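Local coordinates for protein HpuA (PDB 5EC6) that binds haemoglobin as an outer-membrane lipoprotein receptor, probably as a step in taking up haem iron, at residues Gly47-Phe52 / Gln69-Gln74; Leu131-Met136 / Gly301-Glu306; Pro156-Thr161 / Phe265-Arg270; Thr172-Tyr177 / Ala309-Thr314; Gly219-Thr224 / Ile235-Val240. One frame throughout, in Å; residues are numbered along the deposited sequence.

Contact 1. Residues Gly47-Phe52 / Gln69-Gln74; sequences GSVKPF and QEILYQ
One face of the Phe52 ring takes the Leu72 methyl CD1. This CH-pi contact has CD1 4.0 Å from the centroid of the Phe52 ring and 27° off its normal. The Tyr73 ring has Val49 CG1 near its plane, at the edge. Phe52, Leu72, Val49 and Tyr73 belong to a beta hairpin of antiparallel strands 48-57 and 65-74. From outside the hairpin, the ring of Tyr80 meets Phe52 with its plane at about a right angle, and Phe151 stacks with Tyr73. Ser48-Gln74, Lys50-Leu72 and Phe52-Glu70 are hydrogen-bonded pairs, each with two backbone bonds. Val49-Tyr73 and Pro51-Ile71 are the non-hydrogen-bonded pairs between them. On the face of Val49 and Pro51, Ile71 reaches both residues. Its CG2 lies 3.7 Å from Val49 CB, and its CD1 lies 4.0 Å from Pro51 CB. Gly47 CA makes a CA-H...O contact of 3.0 Å with Gln74 O. On the face of Phe52, the extended Lys50 chain reaches the amide of Gln74. Gly78 O accepts from Gln74 NE2. Water 1 links Ser48 OG to Gln74 OE1. That oxygen also accepts from Lys50 NZ at 2.8 Å, with NZ tilted 30° from the carbonyl plane.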
# COMPACT_ATOMS: atom_id res chain seq x y z
N GLY A 47 9.56 3.48 11.05
CA GLY A 47 9.93 3.13 9.64
C GLY A 47 9.15 4.03 8.70
O GLY A 47 8.04 4.51 9.00
N SER A 48 9.75 4.35 7.55
CA SER A 48 9.08 5.17 6.57
C SER A 48 9.70 5.01 5.18
O SER A 48 10.85 4.53 5.04
CB SER A 48 9.10 6.64 6.98
OG SER A 48 10.39 7.20 6.93
N VAL A 49 8.94 5.37 4.16
CA VAL A 49 9.46 5.41 2.76
C VAL A 49 10.01 6.81 2.49
O VAL A 49 9.41 7.84 2.88
CB VAL A 49 8.43 4.95 1.72
CG1 VAL A 49 8.21 3.47 1.78
CG2 VAL A 49 7.11 5.73 1.81
N LYS A 50 11.20 6.88 1.84
CA LYS A 50 11.88 8.13 1.68
C LYS A 50 12.43 8.21 0.24
O LYS A 50 12.87 7.19 -0.31
CB LYS A 50 13.02 8.26 2.68
CG LYS A 50 12.58 8.44 4.12
CD LYS A 50 13.71 8.91 4.99
CE LYS A 50 13.19 9.50 6.29
NZ LYS A 50 14.35 9.72 7.19
N PRO A 51 12.32 9.39 -0.37
CA PRO A 51 12.77 9.54 -1.80
C PRO A 51 14.25 9.93 -1.90
O PRO A 51 14.77 10.72 -1.09
CB PRO A 51 11.91 10.69 -2.29
CG PRO A 51 11.69 11.56 -1.08
CD PRO A 51 11.65 10.61 0.11
N PHE A 52 14.90 9.42 -2.94
CA PHE A 52 16.32 9.66 -3.20
C PHE A 52 16.54 9.86 -4.70
O PHE A 52 15.75 9.42 -5.53
CB PHE A 52 17.15 8.45 -2.74
CG PHE A 52 17.30 8.36 -1.26
CD1 PHE A 52 16.32 7.72 -0.52
CD2 PHE A 52 18.34 8.99 -0.62
CE1 PHE A 52 16.43 7.63 0.83
CE2 PHE A 52 18.44 8.96 0.76
CZ PHE A 52 17.49 8.27 1.47
N GLN A 69 15.38 8.75 -9.98
CA GLN A 69 14.63 8.84 -8.71
C GLN A 69 14.25 7.48 -8.22
O GLN A 69 13.81 6.60 -9.00
CB GLN A 69 13.39 9.69 -8.93
CG GLN A 69 13.69 11.13 -9.20
CD GLN A 69 12.42 11.97 -9.37
OE1 GLN A 69 11.37 11.48 -9.89
NE2 GLN A 69 12.49 13.19 -8.91
N GLU A 70 14.42 7.25 -6.89
CA GLU A 70 14.07 5.98 -6.30
C GLU A 70 13.40 6.27 -4.95
O GLU A 70 13.54 7.36 -4.41
CB GLU A 70 15.27 5.08 -6.08
CG GLU A 70 15.95 4.68 -7.39
CD GLU A 70 17.02 3.64 -7.25
OE1 GLU A 70 17.02 2.85 -6.29
OE2 GLU A 70 17.87 3.57 -8.19
N ILE A 71 12.69 5.28 -4.45
CA ILE A 71 12.22 5.27 -3.06
C ILE A 71 12.87 4.12 -2.33
O ILE A 71 12.88 3.01 -2.84
CB ILE A 71 10.69 5.02 -2.98
CG1 ILE A 71 9.88 6.07 -3.73
CG2 ILE A 71 10.27 4.90 -1.49
CD1 ILE A 71 9.78 7.40 -3.06
N LEU A 72 13.44 4.41 -1.15
CA LEU A 72 13.98 3.40 -0.27
C LEU A 72 13.10 3.32 0.98
O LEU A 72 12.47 4.32 1.34
CB LEU A 72 15.42 3.74 0.16
CG LEU A 72 16.43 3.95 -0.97
CD1 LEU A 72 17.80 4.38 -0.41
CD2 LEU A 72 16.50 2.69 -1.78
N TYR A 73 13.09 2.15 1.60
CA TYR A 73 12.42 1.93 2.87
C TYR A 73 13.45 2.16 3.98
O TYR A 73 14.46 1.47 4.01
CB TYR A 73 11.81 0.52 2.93
CG TYR A 73 11.29 0.21 4.31
CD1 TYR A 73 10.15 0.81 4.80
CD2 TYR A 73 11.99 -0.62 5.14
CE1 TYR A 73 9.70 0.55 6.09
CE2 TYR A 73 11.56 -0.87 6.43
CZ TYR A 73 10.43 -0.29 6.90
OH TYR A 73 10.02 -0.56 8.20
N GLN A 74 13.20 3.10 4.88
CA GLN A 74 14.03 3.25 6.10
C GLN A 74 13.35 2.49 7.27
O GLN A 74 12.22 2.83 7.70
CB GLN A 74 14.24 4.71 6.49
CG GLN A 74 15.30 4.83 7.56
CD GLN A 74 15.55 6.22 8.06
OE1 GLN A 74 14.69 7.09 8.04
NE2 GLN A 74 16.79 6.46 8.48
O HOH W 1 12.20 6.62 8.95

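Contact 2. Residues Leu131-Met136 / Gly301-Glu306; sequences LRLKSM and GGTRRE
Leu133 and Met136 set methyl groups against the backbone of strand 298-308, at its residues Gly301 to Thr303. The contact joins the loop that leads into strand 136-142, and the first residue of that strand, to one strand of the beta barrel. It is buried and apolar, and no hydrogen bond crosses it. Leu133 CD2 does most of the touching. It sits 3.5 Å from Gly302 O and 3.8 Å from Thr303 CG2. The Thr303 methyl also meets the loop backbone, with CG2 3.8 Å from Arg132 O. Further along, the methyl end of Met136 rests on a glycine, with CE 3.8 Å from Gly301 CA. The Met136 chain starts with CG tucked over its own backbone (chi1 62°) and bends at chi3 (-68°), which turns CE to the strand.

The second shell fixes both partners. Arg132 is the centre of an inverse gamma turn, closed by a weak bond from Leu133 N to Leu131 O. The backbone N atoms of Lys134 and Ser135 donate to the carboxylate of Glu283, on the neighbouring strand 283-289. The same residue touches the side chains of Leu133 and Met136. Strand 298-308 is held on its two sides by backbone bonds, from Gly301 to Ile180 and from Gly302 to Ile284. The rotation of Thr303 is set by its hydroxyl: OG1 bonds to Asn129 O, while CG2 faces the loop.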
# COMPACT_ATOMS: atom_id res chain seq x y z
N LEU A 131 -2.69 -5.24 -6.57
CA LEU A 131 -1.25 -5.30 -6.43
C LEU A 131 -0.54 -4.29 -7.30
O LEU A 131 0.64 -4.06 -7.11
CB LEU A 131 -0.74 -6.69 -6.87
CG LEU A 131 -1.22 -7.96 -6.18
CD1 LEU A 131 -0.76 -9.12 -7.04
CD2 LEU A 131 -0.64 -8.04 -4.77
N ARG A 132 -1.26 -3.73 -8.27
CA ARG A 132 -0.68 -2.89 -9.29
C ARG A 132 -0.51 -1.46 -8.80
O ARG A 132 -1.01 -0.50 -9.40
CB ARG A 132 -1.60 -2.85 -10.51
CG ARG A 132 -1.96 -4.17 -11.17
CD ARG A 132 -2.88 -3.88 -12.38
NE ARG A 132 -3.04 -5.04 -13.27
CZ ARG A 132 -2.10 -5.49 -14.10
NH1 ARG A 132 -0.92 -4.88 -14.19
NH2 ARG A 132 -2.34 -6.56 -14.86
N LEU A 133 0.16 -1.31 -7.69
CA LEU A 133 0.28 -0.00 -7.08
C LEU A 133 1.38 0.69 -7.84
O LEU A 133 2.32 0.01 -8.27
CB LEU A 133 0.67 -0.17 -5.62
CG LEU A 133 -0.33 -0.97 -4.82
CD1 LEU A 133 0.27 -1.31 -3.46
CD2 LEU A 133 -1.58 -0.21 -4.62
N LYS A 134 1.20 1.99 -8.11
CA LYS A 134 2.22 2.84 -8.77
C LYS A 134 2.68 4.00 -7.93
O LYS A 134 3.72 4.57 -8.21
CB LYS A 134 1.70 3.41 -10.11
CG LYS A 134 1.10 2.39 -11.05
CD LYS A 134 2.10 1.45 -11.70
CE LYS A 134 1.36 0.61 -12.75
NZ LYS A 134 1.58 -0.87 -12.67
N SER A 135 1.94 4.35 -6.88
CA SER A 135 2.26 5.53 -6.09
C SER A 135 2.40 5.28 -4.57
O SER A 135 2.47 6.21 -3.77
CB SER A 135 1.21 6.61 -6.26
OG SER A 135 1.13 7.03 -7.63
N MET A 136 2.50 4.02 -4.20
CA MET A 136 2.63 3.62 -2.79
C MET A 136 3.22 2.25 -2.71
O MET A 136 3.24 1.50 -3.71
CB MET A 136 1.26 3.71 -2.06
CG MET A 136 0.26 2.79 -2.65
SD MET A 136 -1.17 2.56 -1.56
CE MET A 136 -0.41 1.67 -0.24
N GLY A 301 -3.04 -2.05 1.37
CA GLY A 301 -2.95 -1.15 0.24
C GLY A 301 -3.78 -1.65 -0.90
O GLY A 301 -4.12 -2.86 -1.00
N GLY A 302 -4.13 -0.74 -1.80
CA GLY A 302 -4.86 -1.16 -2.98
C GLY A 302 -5.19 -0.02 -3.92
O GLY A 302 -4.70 1.10 -3.75
N THR A 303 -5.99 -0.36 -4.92
CA THR A 303 -6.23 0.50 -6.06
C THR A 303 -7.71 0.81 -6.18
O THR A 303 -8.58 0.00 -5.83
CB THR A 303 -5.72 -0.19 -7.39
OG1 THR A 303 -6.35 -1.46 -7.57
CG2 THR A 303 -4.21 -0.32 -7.35
N ARG A 304 -8.00 1.96 -6.76
CA ARG A 304 -9.36 2.43 -7.00
C ARG A 304 -9.97 1.66 -8.17
O ARG A 304 -9.53 1.78 -9.31
CB ARG A 304 -9.34 3.92 -7.32
CG ARG A 304 -10.72 4.57 -7.37
CD ARG A 304 -10.63 6.08 -7.26
NE ARG A 304 -9.82 6.60 -8.37
CZ ARG A 304 -9.29 7.81 -8.39
NH1 ARG A 304 -9.52 8.65 -7.43
NH2 ARG A 304 -8.58 8.18 -9.45
N ARG A 305 -11.01 0.89 -7.90
CA ARG A 305 -11.67 0.09 -8.92
C ARG A 305 -12.71 0.93 -9.66
O ARG A 305 -12.94 0.74 -10.86
CB ARG A 305 -12.31 -1.15 -8.25
CG ARG A 305 -12.96 -2.13 -9.20
CD ARG A 305 -13.68 -3.25 -8.46
NE ARG A 305 -14.15 -4.27 -9.42
CZ ARG A 305 -15.24 -4.15 -10.19
NH1 ARG A 305 -16.03 -3.08 -10.10
NH2 ARG A 305 -15.54 -5.10 -11.07
N GLU A 306 -13.35 1.85 -8.95
CA GLU A 306 -14.48 2.59 -9.51
C GLU A 306 -14.64 3.85 -8.69
O GLU A 306 -14.43 3.84 -7.46
CB GLU A 306 -15.74 1.76 -9.49
CG GLU A 306 -16.91 2.43 -10.15
CD GLU A 306 -18.15 1.57 -10.27
OE1 GLU A 306 -18.13 0.35 -9.95
OE2 GLU A 306 -19.20 2.13 -10.72

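Contact 3. Residues Pro156-Thr161 / Phe265-Arg270; sequences PAPTDT and FAKEER
Two loops run side by side at one end of the beta barrel. Residues 156-161 follow strand 148-154, and residues 265-270 lead from strand 256-265 into the short strand 269-270. Pro156 and Phe265 form a single backbone bridge at the start. Next to it, Ala157 CA makes a CA-H...O contact of 3.5 Å with Ala266 O. Pro158 then sets ring atoms CG and CD against the second loop. Its CD is 3.7 Å from Lys267 CA, and the ring crosses the Lys267 side chain at about a right angle. The ammonium group of that lysine goes on to Asp36 O.

The polar centre is Glu268. Thr161 OG1 donates to Glu268 OE1 at 2.9 Å, coming from above the carboxylate plane, 53° out of it. The other oxygen, OE2, accepts from Arg270 NE at 3.2 Å on the anti side, a salt bridge within the segment. The Glu268 chain leaves its backbone with chi1 at 80° and folds back at chi2 (-78°), which brings the carboxylate beside Thr161. The Thr161 methyl CG2 sits 3.7 Å from Arg270 NH2. Gly274 O takes Arg270 NH1, and Thr161 N closes its own turn on Pro158 O. Both carboxylate oxygens thus have a donor from a different residue. This limits rotation of the group, and the arginine probably favours the charged form of Glu268.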
# COMPACT_ATOMS: atom_id res chain seq x y z
N PRO A 156 1.10 11.13 -1.20
CA PRO A 156 -0.27 11.43 -0.81
C PRO A 156 -1.07 12.05 -1.94
O PRO A 156 -0.55 12.81 -2.79
CB PRO A 156 -0.14 12.42 0.35
CG PRO A 156 1.26 12.75 0.45
CD PRO A 156 2.08 11.87 -0.40
N ALA A 157 -2.35 11.74 -1.94
CA ALA A 157 -3.27 12.35 -2.91
C ALA A 157 -3.50 13.83 -2.63
O ALA A 157 -4.02 14.20 -1.58
CB ALA A 157 -4.64 11.63 -2.84
N PRO A 158 -3.16 14.72 -3.58
CA PRO A 158 -3.38 16.11 -3.25
C PRO A 158 -4.86 16.44 -3.01
O PRO A 158 -5.68 16.02 -3.80
CB PRO A 158 -2.89 16.83 -4.55
CG PRO A 158 -1.89 15.87 -5.14
CD PRO A 158 -2.49 14.52 -4.88
N THR A 159 -5.18 17.17 -1.96
CA THR A 159 -6.58 17.45 -1.62
C THR A 159 -7.25 18.30 -2.68
O THR A 159 -8.42 18.16 -2.92
CB THR A 159 -6.72 18.10 -0.23
OG1 THR A 159 -5.97 19.32 -0.21
CG2 THR A 159 -6.21 17.17 0.87
N ASP A 160 -6.47 19.13 -3.40
CA ASP A 160 -7.09 19.97 -4.42
C ASP A 160 -7.54 19.28 -5.72
O ASP A 160 -8.26 19.86 -6.53
CB ASP A 160 -6.23 21.23 -4.68
CG ASP A 160 -4.88 20.95 -5.22
OD1 ASP A 160 -4.56 19.79 -5.57
OD2 ASP A 160 -4.11 21.97 -5.25
N THR A 161 -7.20 17.98 -5.88
CA THR A 161 -7.66 17.25 -6.98
C THR A 161 -8.35 15.94 -6.60
O THR A 161 -8.49 15.08 -7.45
CB THR A 161 -6.49 16.96 -7.93
OG1 THR A 161 -5.45 16.30 -7.21
CG2 THR A 161 -5.93 18.30 -8.49
N PHE A 265 -3.72 7.93 -1.64
CA PHE A 265 -2.45 8.11 -2.34
C PHE A 265 -2.70 8.29 -3.84
O PHE A 265 -3.75 7.94 -4.37
CB PHE A 265 -1.55 6.90 -2.09
CG PHE A 265 -1.10 6.74 -0.66
CD1 PHE A 265 -0.02 7.45 -0.14
CD2 PHE A 265 -1.79 5.89 0.18
CE1 PHE A 265 0.41 7.26 1.17
CE2 PHE A 265 -1.39 5.71 1.50
CZ PHE A 265 -0.30 6.41 2.01
N ALA A 266 -1.64 8.75 -4.51
CA ALA A 266 -1.55 8.99 -5.97
C ALA A 266 -2.05 10.35 -6.39
O ALA A 266 -3.18 10.79 -6.03
CB ALA A 266 -2.20 7.91 -6.80
N LYS A 267 -1.20 11.05 -7.16
CA LYS A 267 -1.63 12.30 -7.77
C LYS A 267 -2.71 12.05 -8.80
O LYS A 267 -2.86 10.95 -9.31
CB LYS A 267 -0.43 13.02 -8.43
CG LYS A 267 0.50 13.52 -7.38
CD LYS A 267 1.81 14.03 -7.95
CE LYS A 267 2.71 14.48 -6.80
NZ LYS A 267 4.08 13.96 -7.03
N GLU A 268 -3.41 13.13 -9.16
CA GLU A 268 -4.32 13.08 -10.29
C GLU A 268 -3.69 12.75 -11.64
O GLU A 268 -2.48 12.91 -11.79
CB GLU A 268 -5.08 14.39 -10.37
CG GLU A 268 -4.31 15.51 -11.02
CD GLU A 268 -3.27 16.15 -10.11
OE1 GLU A 268 -3.10 15.89 -8.89
OE2 GLU A 268 -2.60 17.03 -10.65
N GLU A 269 -4.51 12.32 -12.60
CA GLU A 269 -4.06 12.05 -13.95
C GLU A 269 -4.69 13.08 -14.84
O GLU A 269 -5.88 13.39 -14.69
CB GLU A 269 -4.45 10.65 -14.40
CG GLU A 269 -3.75 9.56 -13.59
CD GLU A 269 -4.32 8.20 -13.91
OE1 GLU A 269 -4.00 7.69 -14.99
OE2 GLU A 269 -5.11 7.65 -13.11
N ARG A 270 -3.90 13.62 -15.76
CA ARG A 270 -4.38 14.68 -16.69
C ARG A 270 -4.21 14.29 -18.13
O ARG A 270 -3.33 13.53 -18.52
CB ARG A 270 -3.68 16.01 -16.42
CG ARG A 270 -4.13 16.61 -15.11
CD ARG A 270 -3.29 17.76 -14.69
NE ARG A 270 -3.69 18.32 -13.42
CZ ARG A 270 -4.81 19.00 -13.16
NH1 ARG A 270 -5.74 19.25 -14.08
NH2 ARG A 270 -5.03 19.39 -11.90

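Contact 4. Residues Thr172-Tyr177 / Ala309-Thr314; sequences TGKATY and AADTST
Thr172 OG1 donates to Ala309 O at 2.8 Å, with the hydroxyl oxygen tilted 24° from the carbonyl plane. This bond ties the chain just before strand 174-185 of the beta barrel to the loop that follows strand 298-308. Gly173 N lies close to the same carbonyl but at a poor angle; it donates instead to Asn217 OD1. Gly173 CA gives a nearly straight CA-H...O contact to Asp311 O, 3.4 Å and 166° at the hydrogen. That oxygen also accepts from Asn217 ND2. Asp311 forms an Asx turn: its OD1 accepts from Ser313 N at 2.8 Å. Its CG points away from its own backbone N (chi1 -165°), which sets the carboxylate against Lys174.

Lys174 and Ser313 are each modelled in two conformers, and what follows holds for one of them. Lys174 NZ has a salt bridge to Asp315 OD1 and a bond to Ser317 O; its approach to Ser313 OG is weak and doubtful. The hydroxyl of Ser313 has its stronger partner in Asp315. NZ and the Asp311 carboxylate do not touch directly. Water 2 spans them in this conformer, accepting from Lys174 NZ at 3.1 Å and donating to Asp311 OD2 at 2.8 Å.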
# COMPACT_ATOMS: atom_id res chain seq x y z
N THR A 172 -16.61 15.05 -3.36
CA THR A 172 -17.99 14.53 -3.42
C THR A 172 -18.05 13.10 -3.93
O THR A 172 -17.13 12.61 -4.60
CB THR A 172 -18.90 15.40 -4.33
OG1 THR A 172 -18.47 15.32 -5.70
CG2 THR A 172 -18.87 16.88 -3.87
N GLY A 173 -19.15 12.42 -3.67
CA GLY A 173 -19.41 11.13 -4.26
C GLY A 173 -18.74 9.99 -3.51
O GLY A 173 -18.53 10.07 -2.34
N LYS A 174 -18.49 8.92 -4.24
CA LYS A 174 -18.03 7.68 -3.63
C LYS A 174 -16.93 7.07 -4.50
O LYS A 174 -16.88 7.28 -5.71
CB LYS A 174 -19.17 6.68 -3.43
CG LYS A 174 -20.06 7.04 -2.24
CD LYS A 174 -21.27 6.12 -2.08
CE LYS A 174 -20.88 4.71 -1.65
NZ LYS A 174 -22.05 3.82 -1.36
N ALA A 175 -16.07 6.29 -3.86
CA ALA A 175 -15.08 5.48 -4.58
C ALA A 175 -14.87 4.16 -3.86
O ALA A 175 -14.92 4.11 -2.63
CB ALA A 175 -13.75 6.20 -4.58
N THR A 176 -14.66 3.12 -4.64
CA THR A 176 -14.42 1.78 -4.14
C THR A 176 -13.04 1.30 -4.57
O THR A 176 -12.64 1.41 -5.73
CB THR A 176 -15.53 0.85 -4.68
OG1 THR A 176 -16.79 1.29 -4.14
CG2 THR A 176 -15.33 -0.56 -4.29
N TYR A 177 -12.35 0.71 -3.59
CA TYR A 177 -10.95 0.29 -3.71
C TYR A 177 -10.88 -1.24 -3.50
O TYR A 177 -11.61 -1.80 -2.69
CB TYR A 177 -10.07 1.01 -2.68
CG TYR A 177 -10.01 2.51 -2.85
CD1 TYR A 177 -11.04 3.33 -2.35
CD2 TYR A 177 -8.95 3.11 -3.50
CE1 TYR A 177 -11.04 4.68 -2.55
CE2 TYR A 177 -8.90 4.46 -3.68
CZ TYR A 177 -9.95 5.27 -3.23
OH TYR A 177 -9.92 6.64 -3.40
N ALA A 309 -18.06 10.79 -8.76
CA ALA A 309 -18.15 12.02 -8.01
C ALA A 309 -19.60 12.50 -7.83
O ALA A 309 -19.88 13.27 -6.91
CB ALA A 309 -17.37 13.10 -8.73
N ALA A 310 -20.50 12.03 -8.70
CA ALA A 310 -21.89 12.42 -8.68
C ALA A 310 -22.79 11.57 -7.78
O ALA A 310 -24.00 11.87 -7.65
CB ALA A 310 -22.45 12.47 -10.11
N ASP A 311 -22.25 10.53 -7.14
CA ASP A 311 -23.06 9.67 -6.30
C ASP A 311 -23.55 10.44 -5.09
O ASP A 311 -22.76 11.09 -4.41
CB ASP A 311 -22.21 8.46 -5.86
CG ASP A 311 -23.05 7.33 -5.30
OD1 ASP A 311 -24.13 7.58 -4.76
OD2 ASP A 311 -22.68 6.19 -5.49
N THR A 312 -24.88 10.42 -4.86
CA THR A 312 -25.47 11.13 -3.76
C THR A 312 -25.83 10.19 -2.58
O THR A 312 -26.46 10.63 -1.60
CB THR A 312 -26.76 11.85 -4.22
OG1 THR A 312 -27.65 10.87 -4.74
CG2 THR A 312 -26.42 12.89 -5.27
N SER A 313 -25.38 8.94 -2.64
CA SER A 313 -25.53 8.01 -1.51
C SER A 313 -24.98 8.57 -0.21
O SER A 313 -23.98 9.32 -0.18
CB SER A 313 -24.84 6.68 -1.85
OG SER A 313 -24.82 5.79 -0.77
N THR A 314 -25.60 8.17 0.90
CA THR A 314 -25.05 8.47 2.22
C THR A 314 -24.53 7.23 2.95
O THR A 314 -24.24 7.28 4.15
CB THR A 314 -26.13 9.13 3.10
OG1 THR A 314 -27.25 8.27 3.20
CG2 THR A 314 -26.58 10.46 2.51
O HOH W 2 -23.71 4.12 -3.98

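Contact 5. Residues Gly219-Thr224 / Ile235-Val240; sequences GKLGGT and IEMRDV
Asp239 OD1 takes Lys220 NZ at 2.7 Å through its syn lone pair. This salt bridge joins the two strands of a beta hairpin, 220-225 and 235-243. Asn241 OD1 accepts from the same NZ, and Asp239 OD2 bonds a glycerol that probably came from the crystallisation liquor. Lys220 bends at chi2 (-63°) to bring its ammonium group across.

Two backbone bonds cross: Met237 N to Gly223 O at 2.9 Å, nearly in line with the carbonyl, and Leu221 N to Val240 O at 3.0 Å. Thr224 and Glu236 form a non-hydrogen-bonded pair. Arg238 and Asp239 both face Thr250 of strand 246-253 in a classic bulge, and the chain turns a corner at Asp239. Water 3 donates to Leu221 O and accepts from Val240 N. Water 4 donates to Met237 O and accepts from Gly223 N at 2.9 Å.

The apolar side is formed by Leu221, Met237 and Val240. Leu221 CD2 meets Met237 CG at 3.7 Å, and Leu221 CB meets Val240 CG1 at 3.9 Å. Phe247 and Val214 also touch Leu221. The waters thus bridge backbone groups that do not pair directly, while the ion pair links Lys220 to a residue of the bulge itself and probably steadies the corner.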
# COMPACT_ATOMS: atom_id res chain seq x y z
N GLY A 219 -18.03 11.57 4.58
CA GLY A 219 -16.71 11.42 5.18
C GLY A 219 -16.50 10.13 5.94
O GLY A 219 -15.97 10.14 7.02
N LYS A 220 -16.98 9.03 5.37
CA LYS A 220 -16.90 7.71 5.99
C LYS A 220 -16.17 6.71 5.09
O LYS A 220 -16.24 6.81 3.87
CB LYS A 220 -18.28 7.17 6.33
CG LYS A 220 -18.99 7.97 7.44
CD LYS A 220 -18.26 7.94 8.77
CE LYS A 220 -19.18 8.42 9.89
NZ LYS A 220 -18.57 8.41 11.21
N LEU A 221 -15.52 5.72 5.70
CA LEU A 221 -14.95 4.58 5.01
C LEU A 221 -15.47 3.27 5.60
O LEU A 221 -15.52 3.10 6.82
CB LEU A 221 -13.45 4.59 5.10
CG LEU A 221 -12.61 3.50 4.41
CD1 LEU A 221 -11.20 3.98 4.09
CD2 LEU A 221 -12.49 2.30 5.30
N GLY A 222 -15.91 2.38 4.72
CA GLY A 222 -16.38 1.05 5.11
C GLY A 222 -15.75 -0.06 4.30
O GLY A 222 -15.16 0.17 3.23
N GLY A 223 -15.87 -1.28 4.82
CA GLY A 223 -15.49 -2.47 4.09
C GLY A 223 -14.80 -3.48 4.98
O GLY A 223 -14.64 -3.27 6.16
N THR A 224 -14.40 -4.61 4.39
CA THR A 224 -13.86 -5.74 5.10
C THR A 224 -12.65 -6.30 4.39
O THR A 224 -12.71 -6.58 3.19
CB THR A 224 -14.93 -6.85 5.24
OG1 THR A 224 -16.02 -6.35 6.02
CG2 THR A 224 -14.35 -8.09 5.94
N ILE A 235 -10.89 -8.42 9.00
CA ILE A 235 -10.87 -7.12 9.69
C ILE A 235 -12.00 -6.29 9.11
O ILE A 235 -12.00 -5.96 7.91
CB ILE A 235 -9.53 -6.37 9.50
CG1 ILE A 235 -8.37 -7.16 10.09
CG2 ILE A 235 -9.62 -4.98 10.10
CD1 ILE A 235 -6.98 -6.61 9.72
N GLU A 236 -13.00 -6.02 9.92
CA GLU A 236 -14.16 -5.25 9.49
C GLU A 236 -14.03 -3.79 9.93
O GLU A 236 -13.87 -3.51 11.10
CB GLU A 236 -15.45 -5.84 10.06
CG GLU A 236 -16.69 -5.10 9.58
CD GLU A 236 -18.01 -5.78 9.87
OE1 GLU A 236 -18.00 -6.82 10.55
OE2 GLU A 236 -19.03 -5.29 9.33
N MET A 237 -14.10 -2.87 8.98
CA MET A 237 -14.11 -1.43 9.34
C MET A 237 -15.38 -1.13 10.07
O MET A 237 -16.45 -1.58 9.62
CB MET A 237 -13.99 -0.57 8.09
CG MET A 237 -12.70 -0.85 7.31
SD MET A 237 -11.23 -0.35 8.22
CE MET A 237 -9.94 -1.01 7.15
N ARG A 238 -15.29 -0.43 11.20
CA ARG A 238 -16.45 -0.12 12.03
C ARG A 238 -16.89 1.34 11.98
O ARG A 238 -18.07 1.63 11.75
CB ARG A 238 -16.22 -0.57 13.46
CG ARG A 238 -16.15 -2.11 13.60
CD ARG A 238 -17.45 -2.78 13.29
NE ARG A 238 -17.42 -4.20 13.58
CZ ARG A 238 -18.46 -5.02 13.51
NH1 ARG A 238 -19.66 -4.58 13.17
NH2 ARG A 238 -18.30 -6.31 13.81
N ASP A 239 -16.03 2.27 12.36
CA ASP A 239 -16.39 3.68 12.27
C ASP A 239 -15.11 4.42 11.93
O ASP A 239 -14.25 4.61 12.78
CB ASP A 239 -16.93 4.22 13.58
CG ASP A 239 -17.53 5.63 13.39
OD1 ASP A 239 -17.70 6.04 12.24
OD2 ASP A 239 -17.90 6.26 14.39
N VAL A 240 -15.00 4.75 10.65
CA VAL A 240 -13.81 5.37 10.13
C VAL A 240 -14.20 6.67 9.42
O VAL A 240 -14.96 6.66 8.48
CB VAL A 240 -13.08 4.40 9.18
CG1 VAL A 240 -11.84 5.06 8.59
CG2 VAL A 240 -12.67 3.13 9.92
O HOH W 3 -17.13 3.75 8.93
O HOH W 4 -17.58 -1.66 7.13

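In the fold
Contacts 2 and 4 are joined directly. Strands 298-308 and 174-185 are neighbours, and Arg305 N lies 2.8 Å from Thr176 O, a probable hydrogen bond. A classic bulge at Arg305 and Glu306 faces Thr176 there. Contact 3 touches contact 2 by packing, with Met136 SD 3.8 Å from Phe265 CD2. Contact 5 stays apart from contact 4, about 6 Å between nearest atoms, though both reach the barrel strands. Along the chain it is nested inside the loops closed by contacts 2, 3 and 4. Contact 1 comes first in the chain. Its centre lies 29 Å from that of contact 5 and 33 Å from that of contact 4, across the chain's centre.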